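Local coordinates for protein polyphosphate kinase (Porphyromonas gingivalis, PDB 2O8R) that probably transfers the terminal phosphate of ATP reversibly onto growing polyphosphate chains, as a kinase of the PPK1 family, at residues G160-A165 / Y300-D305; S231-R236 / R268-G273. The protein carries 3 engineered substitutions. One frame throughout, in Å; residues are numbered along the deposited sequence. Where two conformers were deposited one is given.

Contact 1: G160-A165 / Y300-D305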
ATOM      1  N   GLY A 160     -14.275   7.515 -11.011  1.00 71.48           N
ATOM      2  CA  GLY A 160     -12.873   7.883 -10.827  1.00 70.08           C
ATOM      3  C   GLY A 160     -11.963   7.409 -11.936  1.00 69.12           C
ATOM      4  O   GLY A 160     -10.771   7.695 -11.926  1.00 74.91           O
ATOM      5  N   ARG A 161     -12.527   6.671 -12.889  1.00 74.89           N
ATOM      6  CA  ARG A 161     -11.776   6.186 -14.038  0.50 64.98           C
ATOM      7  C   ARG A 161     -12.089   7.018 -15.286  1.00 66.64           C
ATOM      8  O   ARG A 161     -13.029   7.820 -15.299  1.00 73.90           O
ATOM      9  CB  ARG A 161     -12.073   4.701 -14.286  0.50 55.38           C
ATOM     10  CG  ARG A 161     -11.737   3.778 -13.117  0.50 60.06           C
ATOM     11  CD  ARG A 161     -10.232   3.567 -12.952  0.50 49.81           C
ATOM     12  NE  ARG A 161      -9.738   2.357 -13.618  0.50 61.87           N
ATOM     13  CZ  ARG A 161      -9.198   2.335 -14.835  0.50 48.94           C
ATOM     14  NH1 ARG A 161      -9.092   3.456 -15.536  0.50 57.53           N
ATOM     15  NH2 ARG A 161      -8.766   1.195 -15.355  0.50 25.98           N
ATOM     16  N   VAL A 162     -11.289   6.831 -16.326  1.00 58.73           N
ATOM     17  CA  VAL A 162     -11.526   7.478 -17.591  1.00 51.46           C
ATOM     18  C   VAL A 162     -11.903   6.390 -18.563  1.00 51.05           C
ATOM     19  O   VAL A 162     -11.252   5.350 -18.611  1.00 57.30           O
ATOM     20  CB  VAL A 162     -10.266   8.165 -18.093  1.00 50.89           C
ATOM     21  CG1 VAL A 162     -10.455   8.653 -19.513  1.00 61.85           C
ATOM     22  CG2 VAL A 162      -9.905   9.305 -17.185  1.00 68.89           C
ATOM     23  N   TYR A 163     -12.976   6.613 -19.309  1.00 54.96           N
ATOM     24  CA  TYR A 163     -13.354   5.708 -20.392  1.00 46.74           C
ATOM     25  C   TYR A 163     -13.440   6.482 -21.692  1.00 52.24           C
ATOM     26  O   TYR A 163     -13.616   7.715 -21.706  1.00 48.68           O
ATOM     27  CB  TYR A 163     -14.710   5.063 -20.142  1.00 32.54           C
ATOM     28  CG  TYR A 163     -14.794   4.096 -18.994  1.00 43.02           C
ATOM     29  CD1 TYR A 163     -15.027   2.746 -19.221  1.00 40.05           C
ATOM     30  CD2 TYR A 163     -14.678   4.530 -17.678  1.00 47.46           C
ATOM     31  CE1 TYR A 163     -15.132   1.854 -18.167  1.00 43.22           C
ATOM     32  CE2 TYR A 163     -14.778   3.641 -16.613  1.00 52.61           C
ATOM     33  CZ  TYR A 163     -15.001   2.307 -16.864  1.00 45.60           C
ATOM     34  OH  TYR A 163     -15.106   1.424 -15.809  1.00 61.71           O
ATOM     35  N   LEU A 164     -13.314   5.740 -22.782  1.00 54.00           N
ATOM     36  CA  LEU A 164     -13.453   6.278 -24.114  1.00 46.14           C
ATOM     37  C   LEU A 164     -14.720   5.706 -24.696  1.00 52.28           C
ATOM     38  O   LEU A 164     -14.888   4.483 -24.780  1.00 63.21           O
ATOM     39  CB  LEU A 164     -12.266   5.845 -24.963  1.00 49.63           C
ATOM     40  CG  LEU A 164     -11.117   6.793 -25.300  1.00 57.33           C
ATOM     41  CD1 LEU A 164     -11.202   8.156 -24.630  1.00 67.06           C
ATOM     42  CD2 LEU A 164      -9.818   6.094 -24.970  1.00 61.15           C
ATOM     43  N   ALA A 165     -15.636   6.591 -25.066  1.00 63.56           N
ATOM     44  CA  ALA A 165     -16.775   6.178 -25.868  1.00 67.24           C
ATOM     45  C   ALA A 165     -16.423   6.426 -27.327  1.00 59.63           C
ATOM     46  O   ALA A 165     -16.082   7.547 -27.704  1.00 66.64           O
ATOM     47  CB  ALA A 165     -18.005   6.936 -25.477  1.00 50.64           C
ATOM     48  N   TYR A 300      -9.581  16.687 -21.907  1.00 78.65           N
ATOM     49  CA  TYR A 300      -9.002  15.704 -20.980  1.00 74.53           C
ATOM     50  C   TYR A 300      -9.702  15.764 -19.631  1.00 72.45           C
ATOM     51  O   TYR A 300      -9.877  16.847 -19.075  1.00 63.62           O
ATOM     52  CB  TYR A 300      -7.498  15.924 -20.795  1.00 59.41           C
ATOM     53  CG  TYR A 300      -6.734  15.831 -22.082  1.00 54.01           C
ATOM     54  CD1 TYR A 300      -6.343  14.597 -22.590  1.00 58.13           C
ATOM     55  CD2 TYR A 300      -6.420  16.979 -22.808  1.00 50.64           C
ATOM     56  CE1 TYR A 300      -5.643  14.507 -23.794  1.00 53.86           C
ATOM     57  CE2 TYR A 300      -5.728  16.900 -24.005  1.00 55.70           C
ATOM     58  CZ  TYR A 300      -5.337  15.663 -24.491  1.00 47.56           C
ATOM     59  OH  TYR A 300      -4.647  15.588 -25.675  1.00 56.90           O
ATOM     60  N   VAL A 301     -10.107  14.602 -19.119  1.00 52.11           N
ATOM     61  CA  VAL A 301     -10.806  14.530 -17.840  1.00 50.39           C
ATOM     62  C   VAL A 301      -9.998  13.798 -16.765  1.00 54.71           C
ATOM     63  O   VAL A 301      -8.960  13.190 -17.043  1.00 58.90           O
ATOM     64  CB  VAL A 301     -12.206  13.872 -17.970  1.00 54.19           C
ATOM     65  CG1 VAL A 301     -13.068  14.631 -18.976  1.00 73.28           C
ATOM     66  CG2 VAL A 301     -12.097  12.407 -18.347  1.00 53.20           C
ATOM     67  N   ASN A 302     -10.495  13.863 -15.537  1.00 52.51           N
ATOM     68  CA  ASN A 302      -9.834  13.258 -14.386  1.00 54.88           C
ATOM     69  C   ASN A 302      -8.439  13.820 -14.180  1.00 51.72           C
ATOM     70  O   ASN A 302      -7.485  13.085 -13.932  1.00 54.56           O
ATOM     71  CB  ASN A 302      -9.773  11.746 -14.529  1.00 39.19           C
ATOM     72  CG  ASN A 302      -9.995  11.044 -13.231  1.00 60.44           C
ATOM     73  OD1 ASN A 302     -11.136  10.878 -12.793  1.00 81.03           O
ATOM     74  ND2 ASN A 302      -8.909  10.606 -12.601  1.00 67.63           N
ATOM     75  N   LEU A 303      -8.335  15.140 -14.269  1.00 48.99           N
ATOM     76  CA  LEU A 303      -7.040  15.785 -14.286  1.00 40.34           C
ATOM     77  C   LEU A 303      -6.360  15.883 -12.924  1.00 50.25           C
ATOM     78  O   LEU A 303      -5.349  16.560 -12.793  1.00 62.82           O
ATOM     79  CB  LEU A 303      -7.137  17.149 -14.942  1.00 51.04           C
ATOM     80  CG  LEU A 303      -7.246  17.073 -16.456  1.00 45.56           C
ATOM     81  CD1 LEU A 303      -7.489  18.467 -16.993  1.00 30.86           C
ATOM     82  CD2 LEU A 303      -5.976  16.493 -17.037  1.00 37.09           C
ATOM     83  N   GLN A 304      -6.896  15.198 -11.917  1.00 41.91           N
ATOM     84  CA  GLN A 304      -6.223  15.125 -10.632  1.00 44.75           C
ATOM     85  C   GLN A 304      -4.987  14.263 -10.791  1.00 56.41           C
ATOM     86  O   GLN A 304      -4.090  14.293  -9.943  1.00 51.75           O
ATOM     87  CB  GLN A 304      -7.130  14.560  -9.544  1.00 38.61           C
ATOM     88  CG  GLN A 304      -7.947  13.333  -9.950  1.00 37.73           C
ATOM     89  CD  GLN A 304      -9.331  13.731 -10.404  1.00 53.27           C
ATOM     90  OE1 GLN A 304      -9.485  14.461 -11.377  1.00 57.35           O
ATOM     91  NE2 GLN A 304     -10.347  13.285  -9.680  1.00 47.64           N
ATOM     92  N   ASP A 305      -4.950  13.512 -11.897  1.00 54.72           N
ATOM     93  CA  ASP A 305      -3.781  12.724 -12.292  1.00 55.41           C
ATOM     94  C   ASP A 305      -2.604  13.598 -12.687  1.00 56.02           C
ATOM     95  O   ASP A 305      -1.517  13.076 -12.921  1.00 51.67           O
ATOM     96  CB  ASP A 305      -4.095  11.795 -13.468  1.00 52.31           C
ATOM     97  CG  ASP A 305      -5.144  10.748 -13.140  1.00 72.50           C
ATOM     98  OD1 ASP A 305      -5.441  10.538 -11.945  1.00 91.84           O
ATOM     99  OD2 ASP A 305      -5.673  10.131 -14.091  1.00 52.97           O
TER
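Val162 and Asn302 bring the two backbones to their nearest approach, 6.8 Å between CA atoms, where the beginning of the 163-169 strand region passes a loop that turns into the 3-10 segment 303-305. No hydrogen bond joins the two segments; this is an example of a strand region held against a distant loop by side-chain packing. The touching branch of Val162 is CG2, set beside its own backbone N while CG1 lies anti to that N (chi1 171°). From there CG2 meets CB of Asn302 at 3.6 Å and CG2 of Val301 at 4.0 Å, so one methyl serves two consecutive residues of the loop. Asn302 has a left-handed backbone conformation, and its O accepts the N-H of Asp305 at 3.3 Å, closing the turn into the 3-10 segment. Its carboxamide reaches out beside Gly160, whose O stands 3.3 Å from Asn302 OD1. Both atoms are acceptors, so this is proximity and not a bond; the partner of OD1 is instead the ammonium of Lys233, a bond that marks OD1 as the acceptor end of the carboxamide. Gly160 itself has a positive phi, a backbone state that glycine adopts readily.

This is structural packing within the middle domain of the kinase, away from the predicted active-site residues. On the strand side, Leu164 leans on helix 209-214, and strand 225-235 is the neighbour in the sheet. The loop is held in turn by helix 83-112, where Tyr99 OH bonds to Tyr300 O and Leu303 packs on Tyr98.

Contact 2: S231-R236 / R268-G273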
ATOM      1  N   SER A 231     -13.700  11.233 -24.321  1.00 58.81           N
ATOM      2  CA  SER A 231     -13.385  10.825 -22.960  1.00 56.80           C
ATOM      3  C   SER A 231     -14.590  11.112 -22.103  1.00 62.64           C
ATOM      4  O   SER A 231     -15.201  12.178 -22.210  1.00 54.31           O
ATOM      5  CB  SER A 231     -12.177  11.586 -22.405  1.00 58.89           C
ATOM      6  OG  SER A 231     -11.037  11.405 -23.220  1.00 81.80           O
ATOM      7  N   ILE A 232     -14.936  10.146 -21.264  1.00 55.18           N
ATOM      8  CA  ILE A 232     -15.995  10.326 -20.295  1.00 57.42           C
ATOM      9  C   ILE A 232     -15.520   9.949 -18.899  1.00 56.98           C
ATOM     10  O   ILE A 232     -14.516   9.256 -18.739  1.00 67.86           O
ATOM     11  CB  ILE A 232     -17.250   9.512 -20.654  1.00 65.68           C
ATOM     12  CG1 ILE A 232     -16.892   8.034 -20.868  1.00 60.50           C
ATOM     13  CG2 ILE A 232     -17.942  10.119 -21.873  1.00 64.78           C
ATOM     14  CD1 ILE A 232     -18.084   7.113 -20.924  1.00 48.28           C
ATOM     15  N   LYS A 233     -16.262  10.418 -17.901  1.00 61.93           N
ATOM     16  CA  LYS A 233     -15.983  10.178 -16.494  1.00 62.38           C
ATOM     17  C   LYS A 233     -17.303  10.300 -15.740  1.00 64.96           C
ATOM     18  O   LYS A 233     -18.097  11.205 -16.007  1.00 63.12           O
ATOM     19  CB  LYS A 233     -14.988  11.222 -15.993  1.00 68.12           C
ATOM     20  CG  LYS A 233     -14.815  11.321 -14.481  1.00 74.32           C
ATOM     21  CD  LYS A 233     -13.887  12.485 -14.141  1.00 73.05           C
ATOM     22  CE  LYS A 233     -14.013  12.916 -12.694  1.00 84.36           C
ATOM     23  NZ  LYS A 233     -13.412  11.934 -11.758  1.00 95.21           N
ATOM     24  N   VAL A 234     -17.549   9.389 -14.811  1.00 61.29           N
ATOM     25  CA  VAL A 234     -18.717   9.504 -13.953  1.00 63.03           C
ATOM     26  C   VAL A 234     -18.258   9.523 -12.508  1.00 67.18           C
ATOM     27  O   VAL A 234     -17.392   8.748 -12.134  1.00 86.72           O
ATOM     28  CB  VAL A 234     -19.753   8.365 -14.228  1.00 65.75           C
ATOM     29  CG1 VAL A 234     -19.089   7.010 -14.278  1.00 59.83           C
ATOM     30  CG2 VAL A 234     -20.878   8.368 -13.210  1.00 68.11           C
ATOM     31  N   SER A 235     -18.787  10.448 -11.711  1.00 75.06           N
ATOM     32  CA  SER A 235     -18.650  10.355 -10.255  1.00 65.79           C
ATOM     33  C   SER A 235     -19.956   9.797  -9.738  1.00 67.43           C
ATOM     34  O   SER A 235     -21.022  10.205 -10.203  1.00 82.99           O
ATOM     35  CB  SER A 235     -18.408  11.721  -9.615  1.00 59.85           C
ATOM     36  OG  SER A 235     -17.425  12.473 -10.302  1.00 57.21           O
ATOM     37  N   ARG A 236     -19.890   8.866  -8.792  1.00 71.26           N
ATOM     38  CA  ARG A 236     -21.110   8.399  -8.121  1.00 77.89           C
ATOM     39  C   ARG A 236     -20.944   8.261  -6.607  1.00 85.46           C
ATOM     40  O   ARG A 236     -19.815   8.280  -6.105  1.00 74.92           O
ATOM     41  CB  ARG A 236     -21.643   7.107  -8.749  1.00 75.91           C
ATOM     42  CG  ARG A 236     -20.631   6.000  -8.945  1.00 87.48           C
ATOM     43  CD  ARG A 236     -21.299   4.810  -9.597  1.00 81.49           C
ATOM     44  NE  ARG A 236     -21.986   5.198 -10.821  1.00 69.67           N
ATOM     45  CZ  ARG A 236     -21.775   4.630 -12.002  1.00 86.68           C
ATOM     46  NH1 ARG A 236     -20.911   3.640 -12.104  1.00 82.88           N
ATOM     47  NH2 ARG A 236     -22.435   5.038 -13.075  1.00 82.10           N
ATOM     48  N   ARG A 268     -22.323  12.994 -10.933  1.00 86.81           N
ATOM     49  CA  ARG A 268     -21.734  13.710 -12.045  1.00 84.04           C
ATOM     50  C   ARG A 268     -21.567  12.750 -13.219  1.00 79.35           C
ATOM     51  O   ARG A 268     -21.266  11.569 -13.023  1.00 85.37           O
ATOM     52  CB  ARG A 268     -20.378  14.273 -11.608  1.00 90.01           C
ATOM     53  CG  ARG A 268     -19.745  15.260 -12.556  1.00 83.91           C
ATOM     54  CD  ARG A 268     -18.730  16.143 -11.845  1.00 95.44           C
ATOM     55  NE  ARG A 268     -17.519  15.432 -11.445  1.00 92.00           N
ATOM     56  CZ  ARG A 268     -16.471  16.015 -10.868  1.00 80.48           C
ATOM     57  NH1 ARG A 268     -16.489  17.314 -10.615  1.00 92.69           N
ATOM     58  NH2 ARG A 268     -15.403  15.304 -10.543  1.00 68.94           N
ATOM     59  N   PHE A 269     -21.804  13.250 -14.428  1.00 65.02           N
ATOM     60  CA  PHE A 269     -21.350  12.571 -15.639  1.00 71.53           C
ATOM     61  C   PHE A 269     -20.706  13.594 -16.562  1.00 70.67           C
ATOM     62  O   PHE A 269     -21.380  14.415 -17.170  1.00 86.17           O
ATOM     63  CB  PHE A 269     -22.480  11.824 -16.347  1.00 71.93           C
ATOM     64  CG  PHE A 269     -22.018  11.036 -17.547  1.00 81.11           C
ATOM     65  CD1 PHE A 269     -21.600   9.722 -17.404  1.00 79.67           C
ATOM     66  CD2 PHE A 269     -21.983  11.616 -18.815  1.00 71.58           C
ATOM     67  CE1 PHE A 269     -21.162   8.996 -18.506  1.00 83.98           C
ATOM     68  CE2 PHE A 269     -21.549  10.903 -19.913  1.00 72.97           C
ATOM     69  CZ  PHE A 269     -21.133   9.589 -19.762  1.00 78.69           C
HETATM   70  N   MSE A 270     -19.390  13.526 -16.668  1.00 78.74           N
HETATM   71  CA  MSE A 270     -18.611  14.564 -17.313  1.00 83.43           C
HETATM   72  C   MSE A 270     -18.038  14.025 -18.612  1.00 72.80           C
HETATM   73  O   MSE A 270     -17.598  12.877 -18.669  1.00 61.53           O
HETATM   74  CB  MSE A 270     -17.501  14.979 -16.354  1.00 94.82           C
HETATM   75  CG  MSE A 270     -16.590  16.094 -16.801  1.00113.36           C
HETATM   76 SE   MSE A 270     -15.143  16.102 -15.509  1.00117.14          SE
HETATM   77  CE  MSE A 270     -13.876  17.335 -16.344  1.00111.44           C
ATOM     78  N   TYR A 271     -18.051  14.842 -19.659  1.00 63.37           N
ATOM     79  CA  TYR A 271     -17.604  14.378 -20.970  1.00 73.17           C
ATOM     80  C   TYR A 271     -17.039  15.504 -21.809  1.00 79.17           C
ATOM     81  O   TYR A 271     -17.389  16.669 -21.616  1.00 77.89           O
ATOM     82  CB  TYR A 271     -18.745  13.694 -21.729  1.00 80.93           C
ATOM     83  CG  TYR A 271     -19.937  14.588 -21.980  1.00 86.84           C
ATOM     84  CD1 TYR A 271     -20.056  15.298 -23.167  1.00 80.34           C
ATOM     85  CD2 TYR A 271     -20.947  14.718 -21.030  1.00 92.79           C
ATOM     86  CE1 TYR A 271     -21.140  16.117 -23.405  1.00 99.63           C
ATOM     87  CE2 TYR A 271     -22.038  15.541 -21.252  1.00105.26           C
ATOM     88  CZ  TYR A 271     -22.130  16.239 -22.444  1.00104.43           C
ATOM     89  OH  TYR A 271     -23.212  17.058 -22.678  1.00100.47           O
ATOM     90  N   ASP A 272     -16.172  15.130 -22.745  1.00 75.77           N
ATOM     91  CA  ASP A 272     -15.557  16.048 -23.687  1.00 81.15           C
ATOM     92  C   ASP A 272     -16.631  16.700 -24.555  1.00 85.85           C
ATOM     93  O   ASP A 272     -17.338  16.027 -25.298  1.00 91.02           O
ATOM     94  CB  ASP A 272     -14.512  15.281 -24.513  1.00 95.22           C
ATOM     95  CG  ASP A 272     -14.310  15.843 -25.907  1.00101.52           C
ATOM     96  OD1 ASP A 272     -14.167  17.076 -26.069  1.00106.04           O
ATOM     97  OD2 ASP A 272     -14.270  15.023 -26.846  1.00109.66           O
ATOM     98  N   GLY A 273     -16.730  18.022 -24.442  1.00 85.68           N
ATOM     99  CA  GLY A 273     -17.814  18.813 -25.032  1.00 88.44           C
ATOM    100  C   GLY A 273     -18.078  18.699 -26.525  1.00 86.05           C
ATOM    101  O   GLY A 273     -19.155  19.070 -26.992  1.00 80.77           O
TER
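Lys233 and Met270 face each other as an antiparallel hydrogen-bonded pair: Met270 N donates to Lys233 O at 2.7 Å, and Lys233 N returns a bond to Met270 O at 2.9 Å. One such pair further on, Ser235 N donates to Arg268 O at 3.0 Å, while Arg268 N donates to Ser235 O. At the other end, Asp272 N is satisfied by Ser231 O. The backbones pointing outward are used as well: Ile232 bonds to Tyr163, while Phe269 and Tyr271 bond to residues of 293-297. Strands 231-235 and 268-272 are thus successive interior strands of the middle domain's mixed sheet, antiparallel at 167° and joined by a long connection, much of it not modelled.

On one face, Ile232 CG2 lies against Phe269 CZ (3.9 Å) and Tyr271 CB, with helix 277-283 over both aromatic residues. The face with Lys233, Ser235, Arg268 and Met270 is largely polar. Arg268 folds back at chi3 (70°), which brings NE to Ser235 OG at 3.2 Å, a bent bond tilted from the guanidinium plane. Glu50 gathers the polar ends: OE1 takes salt bridges from both Lys233 NZ and Arg268 NH2, and OE2 bonds to Ser235 OG. Sharing this carboxylate probably offsets the like charges of the two cations; Lys233 NZ has a second partner in Asn302 OD1. Selenomethionine Met270 crosses the lysine chain at a slant, SE 4.1 Å from Lys233 CD. Tyr53 adds a cation-pi contact to Arg268, whose side chain is about 9 Å from that of Asn48, predicted to bind ATP.

In the fold
Followed from the N terminus, the chain enters strand 163-169 through residues 160-165, passes strand 178-183, two short strands outside this sheet and helices 209-214 and 217-220, and reaches 231-236. Contact 2 then closes the shorter loop by pairing with 268-273, and only after strand 294-297 does 300-305 return to complete contact 1. Contact 2 is therefore nested inside contact 1, their centres about 8 Å apart. They meet directly: Val301 CG1 packs on Met270 CE, and Leu164 CD1 on Ser231 OG. Together they join three neighbouring inner strands to the loop that follows strand 294-297.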